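Local coordinates for protein oligogalacturonate-specific porin kdgM (Dickeya dadantii, PDB 4FQE) that forms a monomeric beta-barrel porin in the bacterial outer membrane that admits oligogalacturonides and is required for full virulence, at residues Y170-L178 with P188-S196. Numbering follows the deposited sequence.
Sequences YDITHNVKL and PYVEVGNVS. With C8E ((hydroxyethyloxy)tri(ethyloxy)octane), chain I.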
loop_
_atom_site.group_PDB
_atom_site.type_symbol
_atom_site.label_atom_id
_atom_site.label_comp_id
_atom_site.label_asym_id
_atom_site.label_seq_id
_atom_site.Cartn_x
_atom_site.Cartn_y
_atom_site.Cartn_z
ATOM N N TYR A 170 4.927 -0.287 20.785
ATOM C CA TYR A 170 4.401 0.065 19.472
ATOM C C TYR A 170 5.493 0.610 18.547
ATOM O O TYR A 170 6.513 1.139 19.011
ATOM C CB TYR A 170 3.301 1.110 19.631
ATOM C CG TYR A 170 3.855 2.416 20.112
ATOM C CD1 TYR A 170 4.301 3.376 19.206
ATOM C CD2 TYR A 170 3.995 2.673 21.471
ATOM C CE1 TYR A 170 4.852 4.571 19.643
ATOM C CE2 TYR A 170 4.545 3.867 21.916
ATOM C CZ TYR A 170 4.971 4.808 21.000
ATOM O OH TYR A 170 5.503 6.003 21.432
ATOM N N ASP A 171 5.276 0.503 17.245
ATOM C CA ASP A 171 6.189 1.110 16.264
ATOM C C ASP A 171 5.489 2.173 15.459
ATOM O O ASP A 171 4.331 2.012 15.074
ATOM C CB ASP A 171 6.734 0.073 15.281
ATOM C CG ASP A 171 7.792 -0.829 15.898
ATOM O OD1 ASP A 171 8.318 -0.518 17.005
ATOM O OD2 ASP A 171 8.090 -1.865 15.260
ATOM N N ILE A 172 6.203 3.255 15.180
ATOM C CA ILE A 172 5.682 4.269 14.294
ATOM C C ILE A 172 6.564 4.364 13.050
ATOM O O ILE A 172 7.796 4.354 13.132
ATOM C CB ILE A 172 5.529 5.630 15.009
ATOM C CG1 ILE A 172 4.348 5.564 15.985
ATOM C CG2 ILE A 172 5.276 6.743 14.008
ATOM C CD1 ILE A 172 4.298 6.733 16.938
ATOM N N THR A 173 5.910 4.475 11.905
ATOM C CA THR A 173 6.574 4.609 10.621
ATOM C C THR A 173 6.088 5.875 9.954
ATOM O O THR A 173 4.886 6.149 9.918
ATOM C CB THR A 173 6.273 3.403 9.711
ATOM O OG1 THR A 173 6.864 2.249 10.294
ATOM C CG2 THR A 173 6.869 3.590 8.328
ATOM N N HIS A 174 7.034 6.636 9.433
ATOM C CA HIS A 174 6.762 7.795 8.591
ATOM C C HIS A 174 7.279 7.511 7.208
ATOM O O HIS A 174 8.449 7.103 7.035
ATOM C CB HIS A 174 7.468 9.004 9.138
ATOM C CG HIS A 174 7.039 9.416 10.533
ATOM N ND1 HIS A 174 5.963 10.192 10.756
ATOM C CD2 HIS A 174 7.629 9.195 11.774
ATOM C CE1 HIS A 174 5.831 10.413 12.087
ATOM N NE2 HIS A 174 6.858 9.808 12.708
ATOM N N ASN A 175 6.438 7.680 6.208
ATOM C CA ASN A 175 6.843 7.408 4.847
ATOM C C ASN A 175 6.419 8.505 3.886
ATOM O O ASN A 175 5.297 9.054 3.997
ATOM C CB ASN A 175 6.287 6.049 4.404
ATOM C CG ASN A 175 7.033 5.475 3.221
ATOM O OD1 ASN A 175 8.173 5.026 3.352
ATOM N ND2 ASN A 175 6.347 5.373 2.090
ATOM N N VAL A 176 7.338 8.865 2.986
ATOM C CA VAL A 176 7.052 9.788 1.892
ATOM C C VAL A 176 7.279 9.129 0.529
ATOM O O VAL A 176 8.340 8.567 0.254
ATOM C CB VAL A 176 7.938 11.033 1.997
ATOM C CG1 VAL A 176 7.582 12.022 0.906
ATOM C CG2 VAL A 176 7.819 11.663 3.379
ATOM N N LYS A 177 6.283 9.219 -0.335
ATOM C CA LYS A 177 6.329 8.593 -1.647
ATOM C C LYS A 177 6.112 9.688 -2.666
ATOM O O LYS A 177 5.238 10.566 -2.489
ATOM C CB LYS A 177 5.218 7.555 -1.803
ATOM C CG LYS A 177 5.143 6.871 -3.172
ATOM C CD LYS A 177 3.989 5.844 -3.223
ATOM C CE LYS A 177 4.114 4.778 -4.297
ATOM N NZ LYS A 177 2.875 3.911 -4.437
ATOM N N LEU A 178 6.916 9.659 -3.723
ATOM C CA LEU A 178 6.739 10.572 -4.835
ATOM C C LEU A 178 6.612 9.754 -6.119
ATOM O O LEU A 178 7.486 8.964 -6.451
ATOM C CB LEU A 178 7.945 11.531 -4.903
ATOM C CG LEU A 178 8.015 12.466 -6.105
ATOM C CD1 LEU A 178 6.853 13.469 -6.078
ATOM C CD2 LEU A 178 9.348 13.194 -6.119
ATOM N N PRO A 188 6.724 5.500 -12.620
ATOM C CA PRO A 188 7.817 5.292 -11.683
ATOM C C PRO A 188 7.609 6.063 -10.391
ATOM O O PRO A 188 6.880 7.036 -10.388
ATOM C CB PRO A 188 9.034 5.823 -12.442
ATOM C CG PRO A 188 8.502 6.824 -13.385
ATOM C CD PRO A 188 7.178 6.222 -13.825
ATOM N N TYR A 189 8.218 5.567 -9.310
ATOM C CA TYR A 189 8.138 6.178 -8.026
ATOM C C TYR A 189 9.274 5.825 -7.091
ATOM O O TYR A 189 9.963 4.850 -7.274
ATOM C CB TYR A 189 6.801 5.823 -7.373
ATOM C CG TYR A 189 6.641 4.342 -7.070
ATOM C CD1 TYR A 189 6.037 3.480 -7.968
ATOM C CD2 TYR A 189 7.089 3.825 -5.874
ATOM C CE1 TYR A 189 5.881 2.125 -7.670
ATOM C CE2 TYR A 189 6.958 2.489 -5.566
ATOM C CZ TYR A 189 6.348 1.638 -6.452
ATOM O OH TYR A 189 6.255 0.277 -6.092
ATOM N N VAL A 190 9.441 6.664 -6.084
ATOM C CA VAL A 190 10.432 6.511 -5.037
ATOM C C VAL A 190 9.773 6.761 -3.680
ATOM O O VAL A 190 8.780 7.517 -3.573
ATOM C CB VAL A 190 11.638 7.461 -5.228
ATOM C CG1 VAL A 190 11.250 8.939 -5.227
ATOM C CG2 VAL A 190 12.655 7.216 -4.130
ATOM N N GLU A 191 10.276 6.083 -2.652
ATOM C CA GLU A 191 9.801 6.293 -1.289
ATOM C C GLU A 191 10.962 6.334 -0.356
ATOM O O GLU A 191 11.933 5.613 -0.538
ATOM C CB GLU A 191 8.855 5.165 -0.819
ATOM C CG GLU A 191 7.773 4.778 -1.813
ATOM C CD GLU A 191 6.959 3.578 -1.383
ATOM O OE1 GLU A 191 6.536 3.526 -0.189
ATOM O OE2 GLU A 191 6.721 2.694 -2.259
ATOM N N VAL A 192 10.852 7.183 0.656
ATOM C CA VAL A 192 11.843 7.232 1.727
ATOM C C VAL A 192 11.068 7.246 3.013
ATOM O O VAL A 192 10.136 8.064 3.192
ATOM C CB VAL A 192 12.730 8.469 1.641
ATOM C CG1 VAL A 192 13.827 8.418 2.702
ATOM C CG2 VAL A 192 13.290 8.559 0.236
ATOM N N GLY A 193 11.421 6.338 3.903
ATOM C CA GLY A 193 10.745 6.253 5.181
ATOM C C GLY A 193 11.660 6.101 6.356
ATOM O O GLY A 193 12.806 5.721 6.216
ATOM N N ASN A 194 11.132 6.418 7.521
ATOM C CA ASN A 194 11.840 6.147 8.757
ATOM C C ASN A 194 11.041 5.181 9.588
ATOM O O ASN A 194 9.853 5.373 9.852
ATOM C CB ASN A 194 12.121 7.409 9.562
ATOM C CG ASN A 194 13.235 8.254 8.972
ATOM O OD1 ASN A 194 13.059 9.452 8.809
ATOM N ND2 ASN A 194 14.394 7.647 8.680
ATOM N N VAL A 195 11.718 4.118 9.989
ATOM C CA VAL A 195 11.090 3.059 10.753
ATOM C C VAL A 195 11.705 3.107 12.160
ATOM O O VAL A 195 12.945 3.045 12.320
ATOM C CB VAL A 195 11.251 1.724 10.001
ATOM C CG1 VAL A 195 10.416 1.764 8.735
ATOM C CG2 VAL A 195 12.707 1.468 9.619
ATOM N N SER A 196 10.832 3.339 13.154
ATOM C CA SER A 196 11.213 3.484 14.569
ATOM C C SER A 196 10.480 2.507 15.519
ATOM O O SER A 196 9.245 2.576 15.720
ATOM C CB SER A 196 10.993 4.930 15.002
ATOM O OG SER A 196 12.050 5.752 14.499
HETATM C C1 C8E I . 0.045 18.097 0.687
HETATM C C2 C8E I . 0.539 17.200 1.808
HETATM C C3 C8E I . 1.237 15.929 1.308
HETATM C C4 C8E I . 2.756 16.092 1.208
HETATM C C5 C8E I . 3.511 15.668 2.467
HETATM C C6 C8E I . 4.932 15.200 2.143
HETATM C C7 C8E I . 5.979 15.647 3.159
HETATM C C8 C8E I . 5.637 15.149 4.558
HETATM O O9 C8E I . 6.820 14.993 5.348
HETATM C C10 C8E I . 6.565 14.534 6.678
HETATM C C11 C8E I . 7.387 13.275 6.885
HETATM O O12 C8E I . 8.012 13.298 8.164
HETATM C C13 C8E I . 9.136 12.426 8.175
HETATM C C14 C8E I . 9.758 12.450 9.556
HETATM O O15 C8E I . 10.993 11.726 9.510
HETATM C C16 C8E I . 11.195 10.964 10.693
HETATM C C17 C8E I . 12.435 11.455 11.410
HETATM O O18 C8E I . 12.904 10.395 12.248
HETATM C C19 C8E I . 14.121 10.745 12.914
HETATM C C20 C8E I . 15.302 10.272 12.076
HETATM O O21 C8E I . 15.747 8.981 12.514
#
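Lys177 and Glu191 face each other as a non-hydrogen-bonded pair in an antiparallel beta hairpin, two neighbouring strands of the closed 12-stranded barrel through which this porin passes its substrates. Between Ile172 and Ser196 the hairpin carries both backbone bonds of an antiparallel pair, and the pattern repeats at His174–Asn194, Val176–Val192 and Leu178–Val190. On the face holding Asn175, Lys177, Tyr189 and Glu191, which is turned to the barrel interior, polar ends meet alongside aliphatic chain.

The Lys177 chain starts with CB beside the Glu191 chain, 3.8 Å from Glu191 CG. A chi1 of 178° sets Lys177 CG anti to the backbone N, 3.6 Å from Glu191 CG, and the extended chain beyond it carries the tip to the ring. CD passes Glu191 CD, and CE reaches the Tyr189 ring over one face, a CH-pi contact, 3.5 Å from Tyr189 CD2. The tip completes a cation-pi contact: NZ stands 4.4 Å from the Tyr189 ring centroid, 8° off the normal. Lys177 NZ remains 4.6 Å from Glu191 OE2, too far for a salt bridge, though the opposite charges probably attract. Tyr189 OH is hydrogen-bonded to Asp4.

Glu191 OE1 accepts from Asn175 ND2 through its anti lone pair, with amide and carboxylate planes 78° apart, and also forms a salt bridge with Arg209, so two donors grip this buried oxygen. The opposite face meets detergent, consistent with a membrane-facing surface: Val176 CG2 lies 3.9 Å from C11 of the C8E molecule, and His174 CB is 3.9 Å from its C13.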